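70 KDA protein (Xanthomonas sp., PDB 4B2N) cleaves the polymer chain of natural rubber (latex) with dioxygen, acting as a processive dioxygenase that carries two covalently bound c-type hemes. Local coordinates at residues W292-A295 / F296-R299; D309-H312 / S313-A316; I339-F342 / L343-L346; W510-A513 / P514-H517; I24-P27 / L28-G31. All blocks are in the same frame, centred on the assembly; numbering follows the deposited sequence.

Contact 1. Residues W292-A295 / F296-R299; sequences WARA and FKTR. With HEC (heme c), chain C.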
# COMPACT_ATOMS: atom_id res chain seq x y z
N TRP A 292 -9.73 -0.00 -0.71
CA TRP A 292 -11.17 0.06 -0.97
C TRP A 292 -11.53 0.49 -2.39
O TRP A 292 -12.71 0.60 -2.67
CB TRP A 292 -11.92 0.87 0.10
CG TRP A 292 -11.59 2.34 0.22
CD1 TRP A 292 -11.03 3.21 -0.73
CD2 TRP A 292 -11.94 3.18 1.34
NE1 TRP A 292 -10.96 4.52 -0.25
CE2 TRP A 292 -11.55 4.57 0.99
CE3 TRP A 292 -12.56 2.94 2.60
CZ2 TRP A 292 -11.71 5.61 1.87
CZ3 TRP A 292 -12.75 4.01 3.43
CH2 TRP A 292 -12.39 5.32 3.04
N ALA A 293 -10.53 0.71 -3.25
CA ALA A 293 -10.71 0.98 -4.68
C ALA A 293 -9.92 -0.03 -5.53
O ALA A 293 -9.76 0.12 -6.72
CB ALA A 293 -10.33 2.44 -5.01
N ARG A 294 -9.51 -1.13 -4.91
CA ARG A 294 -8.86 -2.18 -5.62
C ARG A 294 -9.65 -2.61 -6.85
O ARG A 294 -9.06 -3.03 -7.81
CB ARG A 294 -8.70 -3.40 -4.67
CG ARG A 294 -7.93 -4.57 -5.30
CD ARG A 294 -6.50 -4.63 -4.78
NE ARG A 294 -5.74 -3.50 -5.34
CZ ARG A 294 -5.27 -3.50 -6.59
NH1 ARG A 294 -5.45 -4.58 -7.34
NH2 ARG A 294 -4.58 -2.44 -7.08
N ALA A 295 -10.98 -2.49 -6.77
CA ALA A 295 -11.91 -3.06 -7.76
C ALA A 295 -11.83 -2.24 -9.05
O ALA A 295 -12.49 -2.59 -10.04
CB ALA A 295 -13.36 -2.98 -7.21
N PHE A 296 -11.13 -1.11 -9.00
CA PHE A 296 -11.03 -0.21 -10.16
C PHE A 296 -9.65 -0.12 -10.77
O PHE A 296 -9.40 0.54 -11.82
CB PHE A 296 -11.60 1.19 -9.80
CG PHE A 296 -13.06 1.14 -9.52
CD1 PHE A 296 -13.96 1.22 -10.57
CD2 PHE A 296 -13.53 0.97 -8.24
CE1 PHE A 296 -15.35 1.15 -10.33
CE2 PHE A 296 -14.88 0.91 -7.98
CZ PHE A 296 -15.79 1.01 -9.02
N LYS A 297 -8.73 -0.83 -10.18
CA LYS A 297 -7.33 -0.70 -10.59
C LYS A 297 -6.88 -1.92 -11.34
O LYS A 297 -6.81 -3.02 -10.78
CB LYS A 297 -6.47 -0.42 -9.34
CG LYS A 297 -6.87 0.92 -8.75
CD LYS A 297 -6.25 1.19 -7.36
CE LYS A 297 -4.84 1.79 -7.54
NZ LYS A 297 -4.26 2.10 -6.16
N THR A 298 -6.58 -1.73 -12.62
CA THR A 298 -6.01 -2.82 -13.45
C THR A 298 -4.66 -3.29 -13.01
O THR A 298 -4.31 -4.48 -13.27
CB THR A 298 -5.94 -2.37 -14.94
OG1 THR A 298 -5.07 -1.22 -15.01
CG2 THR A 298 -7.36 -2.01 -15.49
N ARG A 299 -3.92 -2.45 -12.25
CA ARG A 299 -2.56 -2.82 -11.83
C ARG A 299 -2.41 -2.77 -10.32
O ARG A 299 -3.20 -2.12 -9.63
CB ARG A 299 -1.49 -1.85 -12.41
CG ARG A 299 -1.65 -1.56 -13.90
CD ARG A 299 -1.49 -2.81 -14.77
NE ARG A 299 -0.11 -3.31 -14.76
CZ ARG A 299 0.34 -4.39 -15.37
NH1 ARG A 299 -0.47 -5.17 -16.07
NH2 ARG A 299 1.66 -4.68 -15.28
FE HEC C . 0.54 -3.70 1.31
CHA HEC C . 0.67 -2.22 -1.85
CHB HEC C . -1.82 -6.02 0.12
CHC HEC C . 0.86 -5.68 4.20
CHD HEC C . 2.30 -1.17 2.65
NA HEC C . -0.32 -4.08 -0.40
C1A HEC C . -0.29 -3.27 -1.57
C2A HEC C . -1.29 -3.64 -2.56
C3A HEC C . -2.02 -4.75 -2.03
C4A HEC C . -1.43 -4.96 -0.71
CMA HEC C . -3.21 -5.45 -2.66
CAA HEC C . -1.57 -3.02 -3.95
CBA HEC C . -2.40 -1.76 -3.68
CGA HEC C . -2.61 -0.92 -4.94
O1A HEC C . -1.65 -0.66 -5.74
O2A HEC C . -3.75 -0.47 -5.04
NB HEC C . -0.22 -5.49 1.93
C1B HEC C . -1.20 -6.24 1.41
C2B HEC C . -1.56 -7.43 2.15
C3B HEC C . -0.77 -7.34 3.32
C4B HEC C . -0.04 -6.10 3.14
CMB HEC C . -2.55 -8.41 1.66
CAB HEC C . -0.64 -8.30 4.47
CBB HEC C . -0.12 -9.58 4.12
NC HEC C . 1.36 -3.54 3.11
C1C HEC C . 1.48 -4.37 4.21
C2C HEC C . 2.18 -3.74 5.35
C3C HEC C . 2.62 -2.42 4.84
C4C HEC C . 2.11 -2.35 3.47
CMC HEC C . 2.43 -4.44 6.68
CAC HEC C . 3.42 -1.36 5.53
CBC HEC C . 4.50 -1.77 6.32
ND HEC C . 1.36 -2.01 0.51
C1D HEC C . 2.04 -1.11 1.22
C2D HEC C . 2.49 0.00 0.45
C3D HEC C . 2.02 -0.32 -0.87
C4D HEC C . 1.35 -1.60 -0.72
CMD HEC C . 3.25 1.22 0.83
CAD HEC C . 2.34 0.48 -2.08
CBD HEC C . 3.81 -0.05 -2.35
CGD HEC C . 4.41 0.72 -3.50
O1D HEC C . 5.26 1.62 -3.29
O2D HEC C . 3.94 0.45 -4.66
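This is a local turn contact in the loop between helix 253-261 and strand 299-300, where R294 and K297 reach the same propionate of a heme c. The chain folds tightly through two backbone bonds. F296 N donates to A293 O at 2.9 Å, and K297 N donates to R294 O at a longer 3.3 Å. Both bonds span three residues, as in 3-10 turns. The R294 chain starts with CG opposite the backbone N (chi1 -177°), then bends at chi2 and chi3. That path folds the guanidinium back toward 296-299. Its NH2 is shared between two acceptors, R299 O at 2.9 Å and propionate O2A at 3.0 Å. Both lie at the guanidinium edge, in its plane, so the group is fixed in rotation. R294 NH1 has a further partner in S308 OG. K297 bends once, at chi3 (85°), and its NZ donates to O2A at 2.8 Å. The two cationic nitrogens, R294 NH2 and K297 NZ, are 4.6 Å apart and share one carboxylate oxygen. This pairing probably keeps the propionate ionised. The F296 ring packs on P27 and meets the ring of Y507. With T286, F301, W302 and R432 also bonded to this heme, the turn is part of a typical buried heme-propionate anchoring site.

Contact 2. Residues D309-H312 / S313-A316; sequences DNVH and SEMA. With HEC (heme c), chain C.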
# COMPACT_ATOMS: atom_id res chain seq x y z
N ASP A 309 -4.66 -9.08 -11.54
CA ASP A 309 -5.04 -10.51 -11.45
C ASP A 309 -4.12 -11.31 -10.49
O ASP A 309 -4.46 -12.41 -10.01
CB ASP A 309 -5.01 -11.17 -12.84
CG ASP A 309 -5.91 -12.42 -12.89
OD1 ASP A 309 -7.08 -12.39 -12.41
OD2 ASP A 309 -5.46 -13.46 -13.42
N ASN A 310 -2.95 -10.74 -10.23
CA ASN A 310 -1.91 -11.45 -9.52
C ASN A 310 -2.08 -11.25 -8.04
O ASN A 310 -2.56 -10.22 -7.62
CB ASN A 310 -0.50 -11.04 -9.99
CG ASN A 310 0.29 -10.34 -8.92
OD1 ASN A 310 1.01 -10.94 -8.20
ND2 ASN A 310 0.15 -9.01 -8.84
N VAL A 311 -1.76 -12.27 -7.25
CA VAL A 311 -1.79 -12.08 -5.81
C VAL A 311 -0.44 -12.37 -5.18
O VAL A 311 -0.30 -12.24 -3.96
CB VAL A 311 -2.86 -12.97 -5.13
CG1 VAL A 311 -4.22 -12.65 -5.73
CG2 VAL A 311 -2.48 -14.46 -5.27
N HIS A 312 0.56 -12.70 -6.01
CA HIS A 312 1.94 -12.99 -5.47
C HIS A 312 2.51 -11.77 -4.88
O HIS A 312 3.13 -11.79 -3.79
CB HIS A 312 2.84 -13.57 -6.56
CG HIS A 312 2.52 -14.97 -6.88
ND1 HIS A 312 3.36 -15.78 -7.54
CD2 HIS A 312 1.38 -15.74 -6.59
CE1 HIS A 312 2.79 -17.01 -7.70
NE2 HIS A 312 1.59 -17.00 -7.08
N SER A 313 2.29 -10.63 -5.55
CA SER A 313 2.68 -9.36 -4.90
C SER A 313 1.98 -9.18 -3.52
O SER A 313 2.61 -8.74 -2.51
CB SER A 313 2.38 -8.19 -5.82
OG SER A 313 0.99 -8.19 -6.15
N GLU A 314 0.69 -9.55 -3.43
CA GLU A 314 -0.06 -9.33 -2.19
C GLU A 314 0.52 -10.25 -1.13
O GLU A 314 0.45 -9.97 0.09
CB GLU A 314 -1.54 -9.69 -2.42
CG GLU A 314 -2.19 -8.77 -3.46
CD GLU A 314 -3.70 -8.92 -3.56
OE1 GLU A 314 -4.29 -9.71 -2.74
OE2 GLU A 314 -4.27 -8.27 -4.49
N MET A 315 1.10 -11.34 -1.61
CA MET A 315 1.71 -12.34 -0.72
C MET A 315 3.06 -12.03 -0.11
O MET A 315 3.46 -12.72 0.85
CB MET A 315 1.80 -13.69 -1.43
CG MET A 315 0.49 -14.43 -1.58
SD MET A 315 0.62 -15.74 -2.85
CE MET A 315 1.50 -16.94 -1.91
N ALA A 316 3.72 -10.95 -0.56
CA ALA A 316 5.11 -10.68 -0.16
C ALA A 316 5.35 -10.85 1.38
O ALA A 316 6.28 -11.57 1.81
CB ALA A 316 5.50 -9.28 -0.58
FE HEC C . 0.54 -3.70 1.31
CHA HEC C . 0.67 -2.22 -1.85
CHB HEC C . -1.82 -6.02 0.12
CHC HEC C . 0.86 -5.68 4.20
CHD HEC C . 2.30 -1.17 2.65
NA HEC C . -0.32 -4.08 -0.40
C1A HEC C . -0.29 -3.27 -1.57
C2A HEC C . -1.29 -3.64 -2.56
C3A HEC C . -2.02 -4.75 -2.03
C4A HEC C . -1.43 -4.96 -0.71
CMA HEC C . -3.21 -5.45 -2.66
CAA HEC C . -1.57 -3.02 -3.95
CBA HEC C . -2.40 -1.76 -3.68
CGA HEC C . -2.61 -0.92 -4.94
O1A HEC C . -1.65 -0.66 -5.74
O2A HEC C . -3.75 -0.47 -5.04
NB HEC C . -0.22 -5.49 1.93
C1B HEC C . -1.20 -6.24 1.41
C2B HEC C . -1.56 -7.43 2.15
C3B HEC C . -0.77 -7.34 3.32
C4B HEC C . -0.04 -6.10 3.14
CMB HEC C . -2.55 -8.41 1.66
CAB HEC C . -0.64 -8.30 4.47
CBB HEC C . -0.12 -9.58 4.12
NC HEC C . 1.36 -3.54 3.11
C1C HEC C . 1.48 -4.37 4.21
C2C HEC C . 2.18 -3.74 5.35
C3C HEC C . 2.62 -2.42 4.84
C4C HEC C . 2.11 -2.35 3.47
CMC HEC C . 2.43 -4.44 6.68
CAC HEC C . 3.42 -1.36 5.53
CBC HEC C . 4.50 -1.77 6.32
ND HEC C . 1.36 -2.01 0.51
C1D HEC C . 2.04 -1.11 1.22
C2D HEC C . 2.49 0.00 0.45
C3D HEC C . 2.02 -0.32 -0.87
C4D HEC C . 1.35 -1.60 -0.72
CMD HEC C . 3.25 1.22 0.83
CAD HEC C . 2.34 0.48 -2.08
CBD HEC C . 3.81 -0.05 -2.35
CGD HEC C . 4.41 0.72 -3.50
O1D HEC C . 5.26 1.62 -3.29
O2D HEC C . 3.94 0.45 -4.66
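N310 and S313 pair at the entry to helix 312-319, side chain to backbone and side chain to side chain. N310 OD1 takes S313 N at 3.0 Å, in the carbonyl plane and on a lone pair, with a nearly straight N-H (171°). The same OD1 also receives a weak bond from H312 N, which gives N310 the form of a loosely closed Asx turn. N310 ND2 donates to S313 OG at 2.9 Å, tilted from the amide plane, and reaches back to S307 O as well. The amide is therefore gripped at both ends. Its chi1 of 114° lies away from the staggered positions, which suggests that these bonds set its pose. Behind it the first helical turn is closed by M315 N, which bonds to V311 O at 2.9 Å and only weakly to H312 O. M315 lies alongside H312, and its SD is 3.8 Å from H312 CD2. This is an oblique Met-aromatic contact. V311 CG2 touches the same sulfur at 4.1 Å. Both ring nitrogens of H312 are bonded, NE2 to E333 and ND1 to W449 O, and its ring stacks with W449 and Y452. E314 extends to the edge of the heme, where OE2 comes within 3.5 Å of heme CMA; OE2 is also weakly bonded to N340 ND2. V311, E314 and M315 pack on helix 333-345, while N310, S313 and E314 touch Q300 of strand 299-300.

Contact 3. Residues I339-F342 / L343-L346; sequences INNF and LISL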
# COMPACT_ATOMS: atom_id res chain seq x y z
N ILE A 339 -8.17 -13.19 0.21
CA ILE A 339 -7.87 -11.80 0.59
C ILE A 339 -8.15 -10.84 -0.59
O ILE A 339 -8.85 -9.87 -0.45
CB ILE A 339 -6.44 -11.62 1.21
CG1 ILE A 339 -6.30 -12.40 2.59
CG2 ILE A 339 -6.10 -10.11 1.21
CD1 ILE A 339 -4.86 -12.58 3.04
N ASN A 340 -7.61 -11.18 -1.75
CA ASN A 340 -7.77 -10.37 -2.95
C ASN A 340 -9.25 -10.15 -3.30
O ASN A 340 -9.66 -9.05 -3.64
CB ASN A 340 -7.03 -10.98 -4.13
CG ASN A 340 -7.19 -10.17 -5.36
OD1 ASN A 340 -7.84 -10.62 -6.33
ND2 ASN A 340 -6.70 -8.93 -5.32
N ASN A 341 -10.02 -11.23 -3.30
CA ASN A 341 -11.45 -11.09 -3.44
C ASN A 341 -12.14 -10.26 -2.36
O ASN A 341 -13.02 -9.53 -2.68
CB ASN A 341 -12.11 -12.44 -3.53
CG ASN A 341 -11.83 -13.10 -4.86
OD1 ASN A 341 -11.61 -12.41 -5.89
ND2 ASN A 341 -11.75 -14.42 -4.84
N PHE A 342 -11.76 -10.37 -1.08
CA PHE A 342 -12.30 -9.43 -0.12
C PHE A 342 -11.94 -7.98 -0.59
O PHE A 342 -12.80 -7.10 -0.61
CB PHE A 342 -11.73 -9.71 1.29
CG PHE A 342 -12.17 -8.70 2.31
CD1 PHE A 342 -13.55 -8.44 2.48
CD2 PHE A 342 -11.24 -8.04 3.09
CE1 PHE A 342 -13.94 -7.49 3.44
CE2 PHE A 342 -11.61 -7.14 4.08
CZ PHE A 342 -12.97 -6.84 4.21
N LEU A 343 -10.67 -7.73 -0.91
CA LEU A 343 -10.27 -6.33 -1.34
C LEU A 343 -11.10 -5.84 -2.51
O LEU A 343 -11.54 -4.67 -2.55
CB LEU A 343 -8.76 -6.30 -1.72
CG LEU A 343 -7.83 -6.87 -0.62
CD1 LEU A 343 -6.37 -6.63 -0.98
CD2 LEU A 343 -8.12 -6.08 0.66
N ILE A 344 -11.35 -6.72 -3.48
CA ILE A 344 -12.16 -6.29 -4.67
C ILE A 344 -13.62 -6.10 -4.23
O ILE A 344 -14.37 -5.42 -4.90
CB ILE A 344 -12.19 -7.41 -5.73
CG1 ILE A 344 -10.83 -7.59 -6.39
CG2 ILE A 344 -13.19 -7.14 -6.83
CD1 ILE A 344 -10.91 -8.95 -7.13
N SER A 345 -14.03 -6.67 -3.09
CA SER A 345 -15.47 -6.57 -2.70
C SER A 345 -15.71 -5.25 -2.01
O SER A 345 -16.85 -4.92 -1.74
CB SER A 345 -15.86 -7.73 -1.75
OG SER A 345 -15.33 -7.47 -0.45
N LEU A 346 -14.64 -4.50 -1.72
CA LEU A 346 -14.72 -3.31 -0.85
C LEU A 346 -15.25 -2.11 -1.64
O LEU A 346 -14.96 -1.99 -2.85
CB LEU A 346 -13.32 -2.93 -0.28
CG LEU A 346 -12.76 -3.91 0.73
CD1 LEU A 346 -11.40 -3.39 1.16
CD2 LEU A 346 -13.74 -4.04 1.87
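F342, S345 and L346 meet in the last turn of helix 333-345, where the chain leaves the helix. The backbone bonds come first. L343 N donates to I339 O at 2.8 Å, and I344 N donates to N340 O at 2.9 Å. The pattern then tightens. S345 N bonds only weakly to N341 O and turns instead to F342 O at 2.8 Å, three residues back. The side-chain bond of S345 ends on the same carbonyl. With chi1 at 75° its OG lies between the backbone N and the carbonyl carbon, and it donates to F342 O at 2.6 Å, in the carbonyl plane and on a lone pair. F342 O thus holds two donors from one residue, while S345 N approaches from above that plane. Side-chain packing runs along the helix flanks. I339 and L343 lie side by side, CG2 to CG 4.1 Å, and both touch a heme c. I344 CD1 rests near N340 OD1 at 3.6 Å. The F342 ring also meets W209 edge-to-face and touches helix 88-104. L346 makes an off-centre CH-pi contact with it, CD2 being 4.2 Å from the F342 ring centroid and 3.7 Å from F342 CZ.

Contact 4. Residues W510-A513 / P514-H517; sequences WATA and PYFH. With HEC (heme c), chain D.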
# COMPACT_ATOMS: atom_id res chain seq x y z
N TRP A 510 -11.67 11.59 -0.79
CA TRP A 510 -12.06 12.57 0.23
C TRP A 510 -11.49 12.27 1.61
O TRP A 510 -11.17 13.18 2.42
CB TRP A 510 -13.61 12.66 0.22
CG TRP A 510 -14.37 11.53 0.94
CD1 TRP A 510 -15.04 10.44 0.36
CD2 TRP A 510 -14.48 11.30 2.38
NE1 TRP A 510 -15.60 9.62 1.30
CE2 TRP A 510 -15.29 10.06 2.54
CE3 TRP A 510 -14.09 12.00 3.52
CZ2 TRP A 510 -15.64 9.56 3.75
CZ3 TRP A 510 -14.42 11.43 4.76
CH2 TRP A 510 -15.20 10.26 4.86
N ALA A 511 -11.34 10.97 1.90
CA ALA A 511 -11.02 10.46 3.22
C ALA A 511 -9.54 10.13 3.44
O ALA A 511 -9.11 9.83 4.60
CB ALA A 511 -11.82 9.18 3.44
N THR A 512 -8.77 10.08 2.37
CA THR A 512 -7.45 9.41 2.41
C THR A 512 -6.28 10.37 2.43
O THR A 512 -5.17 10.01 2.02
CB THR A 512 -7.30 8.38 1.27
OG1 THR A 512 -7.32 9.09 0.01
CG2 THR A 512 -8.50 7.40 1.26
N ALA A 513 -6.46 11.59 2.94
CA ALA A 513 -5.30 12.47 3.04
C ALA A 513 -4.26 11.83 4.08
O ALA A 513 -4.64 11.09 4.97
CB ALA A 513 -5.76 13.87 3.49
N PRO A 514 -2.95 12.11 3.92
CA PRO A 514 -2.35 12.96 2.88
C PRO A 514 -2.14 12.24 1.53
O PRO A 514 -2.32 10.99 1.41
CB PRO A 514 -1.01 13.33 3.50
CG PRO A 514 -0.61 12.13 4.36
CD PRO A 514 -1.92 11.62 4.90
N TYR A 515 -1.83 13.03 0.49
CA TYR A 515 -1.89 12.53 -0.88
C TYR A 515 -0.50 12.32 -1.56
O TYR A 515 0.53 12.84 -1.07
CB TYR A 515 -2.75 13.52 -1.72
CG TYR A 515 -4.15 13.61 -1.15
CD1 TYR A 515 -5.04 12.53 -1.27
CD2 TYR A 515 -4.56 14.73 -0.41
CE1 TYR A 515 -6.31 12.61 -0.72
CE2 TYR A 515 -5.83 14.83 0.14
CZ TYR A 515 -6.72 13.73 -0.03
OH TYR A 515 -7.96 13.69 0.51
N PHE A 516 -0.52 11.68 -2.73
CA PHE A 516 0.61 11.25 -3.49
C PHE A 516 1.25 10.02 -2.85
O PHE A 516 1.00 9.71 -1.69
CB PHE A 516 1.68 12.35 -3.73
CG PHE A 516 1.14 13.53 -4.47
CD1 PHE A 516 0.02 13.40 -5.28
CD2 PHE A 516 1.78 14.76 -4.37
CE1 PHE A 516 -0.49 14.49 -5.99
CE2 PHE A 516 1.30 15.88 -5.07
CZ PHE A 516 0.16 15.72 -5.88
N HIS A 517 2.09 9.37 -3.63
CA HIS A 517 2.63 8.06 -3.22
C HIS A 517 3.46 8.13 -1.98
O HIS A 517 3.72 7.11 -1.40
CB HIS A 517 3.38 7.43 -4.38
CG HIS A 517 4.64 8.17 -4.74
ND1 HIS A 517 4.67 9.25 -5.63
CD2 HIS A 517 5.94 7.95 -4.34
CE1 HIS A 517 5.95 9.65 -5.76
NE2 HIS A 517 6.72 8.87 -4.97
FE HEC D . -4.11 13.66 -10.42
CHA HEC D . -2.50 12.03 -7.83
CHB HEC D . -6.77 14.64 -8.25
CHC HEC D . -5.47 15.69 -12.81
CHD HEC D . -2.28 11.91 -12.70
NA HEC D . -4.59 13.29 -8.48
C1A HEC D . -3.72 12.73 -7.51
C2A HEC D . -4.29 12.81 -6.17
C3A HEC D . -5.55 13.57 -6.30
C4A HEC D . -5.66 13.90 -7.71
CMA HEC D . -6.51 13.88 -5.17
CAA HEC D . -3.78 12.15 -4.90
CBA HEC D . -4.36 10.69 -5.05
CGA HEC D . -3.77 9.76 -3.98
O1A HEC D . -2.84 10.23 -3.27
O2A HEC D . -4.20 8.57 -3.74
NB HEC D . -5.84 14.96 -10.47
C1B HEC D . -6.78 15.24 -9.57
C2B HEC D . -7.82 16.19 -10.00
C3B HEC D . -7.40 16.51 -11.38
C4B HEC D . -6.20 15.71 -11.55
CMB HEC D . -9.01 16.66 -9.19
CAB HEC D . -8.03 17.48 -12.36
CBB HEC D . -7.94 18.82 -11.97
NC HEC D . -4.03 13.70 -12.36
C1C HEC D . -4.52 14.71 -13.23
C2C HEC D . -4.02 14.63 -14.60
C3C HEC D . -3.10 13.52 -14.57
C4C HEC D . -3.06 13.03 -13.16
CMC HEC D . -4.39 15.51 -15.78
CAC HEC D . -2.31 13.05 -15.75
CBC HEC D . -1.53 13.83 -16.52
ND HEC D . -2.76 12.22 -10.30
C1D HEC D . -2.04 11.66 -11.27
C2D HEC D . -1.02 10.69 -10.90
C3D HEC D . -1.06 10.73 -9.45
C4D HEC D . -2.12 11.70 -9.20
CMD HEC D . -0.12 9.88 -11.79
CAD HEC D . -0.22 9.93 -8.49
CBD HEC D . 0.93 10.87 -8.10
CGD HEC D . 1.87 10.25 -7.09
O1D HEC D . 3.09 10.19 -7.29
O2D HEC D . 1.33 9.78 -6.11
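Y515 lays its ring against A513, whose CA sits over one face, offset toward the rim, in a CH-pi contact 3.8 Å from the Y515 centroid. The bend belongs to a loop of the cytochrome c-like region, and a cis peptide bond joins A513 to P514. The cis bond probably helps the ring to fold back on the residue two places earlier. Y515 CG lies anti to the carbonyl carbon (chi1 -60°), which sends the ring back over A513. A513 CB is 3.5 Å from Y515 CE2. T512 crosses the tyrosine at about a right angle, with OG1 3.7 Å from Y515 CE1. The phenol OH is bonded to A509 O, which probably helps to fix the ring, and T512 OG1 bonds weakly to the same oxygen. K287 NZ binds P514 O. Beyond the bend the chain runs along the propionate edge of a heme c and bonds to both propionates. F516 N donates to O1A at 2.8 Å, and this oxygen also lies at the edge of the Y515 ring, in its plane. The F516 ring points its edge at the porphyrin, with CE1 3.7 Å from heme CHA. It also meets the ring of H641, an axial ligand of this heme iron. H517 binds the second propionate twice. Its backbone N reaches O2D at 2.6 Å in a weak, bent bond. Its ring stacks with Y501 and turns its edge to the carboxylate, and H517 ND1 donates to O1D at a very short 2.5 Å.

Contact 5. Residues I24-P27 / L28-G31; sequences IRSP and LMVG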
# COMPACT_ATOMS: atom_id res chain seq x y z
N ILE A 24 -22.40 1.32 -2.58
CA ILE A 24 -21.83 0.12 -3.17
C ILE A 24 -21.19 0.58 -4.46
O ILE A 24 -21.86 0.96 -5.39
CB ILE A 24 -22.87 -0.98 -3.41
CG1 ILE A 24 -23.66 -1.22 -2.13
CG2 ILE A 24 -22.15 -2.30 -3.83
CD1 ILE A 24 -24.82 -2.19 -2.38
N ARG A 25 -19.86 0.52 -4.51
CA ARG A 25 -19.11 0.95 -5.65
C ARG A 25 -18.47 -0.23 -6.46
O ARG A 25 -18.57 -0.35 -7.70
CB ARG A 25 -18.02 1.90 -5.10
CG ARG A 25 -17.36 2.66 -6.19
CD ARG A 25 -18.36 3.58 -6.82
NE ARG A 25 -18.58 4.80 -6.06
CZ ARG A 25 -19.29 5.81 -6.55
NH1 ARG A 25 -19.81 5.69 -7.77
NH2 ARG A 25 -19.45 6.93 -5.85
N SER A 26 -17.85 -1.14 -5.73
CA SER A 26 -17.25 -2.35 -6.29
C SER A 26 -18.19 -2.96 -7.33
O SER A 26 -19.29 -3.31 -7.00
CB SER A 26 -17.12 -3.38 -5.14
OG SER A 26 -16.84 -4.62 -5.76
N PRO A 27 -17.76 -3.12 -8.58
CA PRO A 27 -18.74 -3.58 -9.62
C PRO A 27 -19.34 -5.00 -9.44
O PRO A 27 -20.49 -5.22 -9.70
CB PRO A 27 -17.92 -3.50 -10.90
CG PRO A 27 -16.97 -2.39 -10.64
CD PRO A 27 -16.54 -2.52 -9.18
N LEU A 28 -18.54 -5.93 -8.98
CA LEU A 28 -19.05 -7.23 -8.61
C LEU A 28 -20.07 -7.15 -7.48
O LEU A 28 -21.04 -7.89 -7.50
CB LEU A 28 -17.90 -8.19 -8.20
CG LEU A 28 -17.25 -8.96 -9.39
CD1 LEU A 28 -16.81 -8.07 -10.56
CD2 LEU A 28 -16.05 -9.79 -8.98
N MET A 29 -19.82 -6.30 -6.47
CA MET A 29 -20.81 -6.11 -5.41
C MET A 29 -22.03 -5.36 -5.98
O MET A 29 -23.12 -5.68 -5.61
CB MET A 29 -20.23 -5.42 -4.18
CG MET A 29 -19.08 -6.23 -3.54
SD MET A 29 -19.65 -7.89 -3.07
CE MET A 29 -20.46 -7.53 -1.50
N VAL A 30 -21.86 -4.42 -6.88
CA VAL A 30 -23.05 -3.77 -7.49
C VAL A 30 -23.88 -4.85 -8.14
O VAL A 30 -25.11 -4.95 -7.91
CB VAL A 30 -22.66 -2.64 -8.49
CG1 VAL A 30 -23.85 -2.12 -9.29
CG2 VAL A 30 -21.95 -1.51 -7.74
N GLY A 31 -23.22 -5.68 -8.94
CA GLY A 31 -23.95 -6.66 -9.74
C GLY A 31 -24.57 -7.78 -8.95
O GLY A 31 -25.53 -8.40 -9.40
O HOH W 1 -15.65 -5.65 -8.34
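S26 and P27 close the first turn of helix 27-32 with two strong backbone bonds. V30 N donates to S26 O at 2.8 Å, and G31 N donates to P27 O at 2.9 Å. S26 is the N-cap. Its OG swings opposite the backbone N (chi1 167°) and accepts M29 N, but the bond is weak at 3.5 Å. A water bridges S26 OG and the L28 amide. It donates to S26 OG at 3.0 Å and accepts L28 N at 3.0 Å, so the L28 amide at the helix start has a partner. S26 OG is bonded to I344 O as well. P27 holds the first helical position, where its missing N-H costs no helical bond. Packing lies further out. I24 sits before the turn and points at the helix. Its CG2 meets M29 CB at 3.7 Å, the two side chains crossing at about a right angle. V30 CG2 leans back over the loop, 3.4 Å from I24 O. I24 and V30 are exposed, so this is the solvent side of the turn. L28 and M29 pack on F91 of helix 88-104, P27 touches P45 and F296, and the bond to I344 ties the cap to the end of helix 333-345.

All five contacts are local, met in series from the N terminus, so none nests in or crosses another. Contact 5 closes first, at the start of helix 27-32. Contact 1 follows at the first heme, in the loop before strand 299-300, and its A295 and F296 pack on P27. Contact 2 opens helix 312-319 beside that heme, with R294 CD near E314 OE2. Contact 3 ends helix 333-345 and joins the group: R294 and A295 of contact 1, V311 and E314 of contact 2 and S26 of contact 5 all touch it. Contact 4 comes last, at the second heme, and meets the cluster through W292, which packs on A511 and T512.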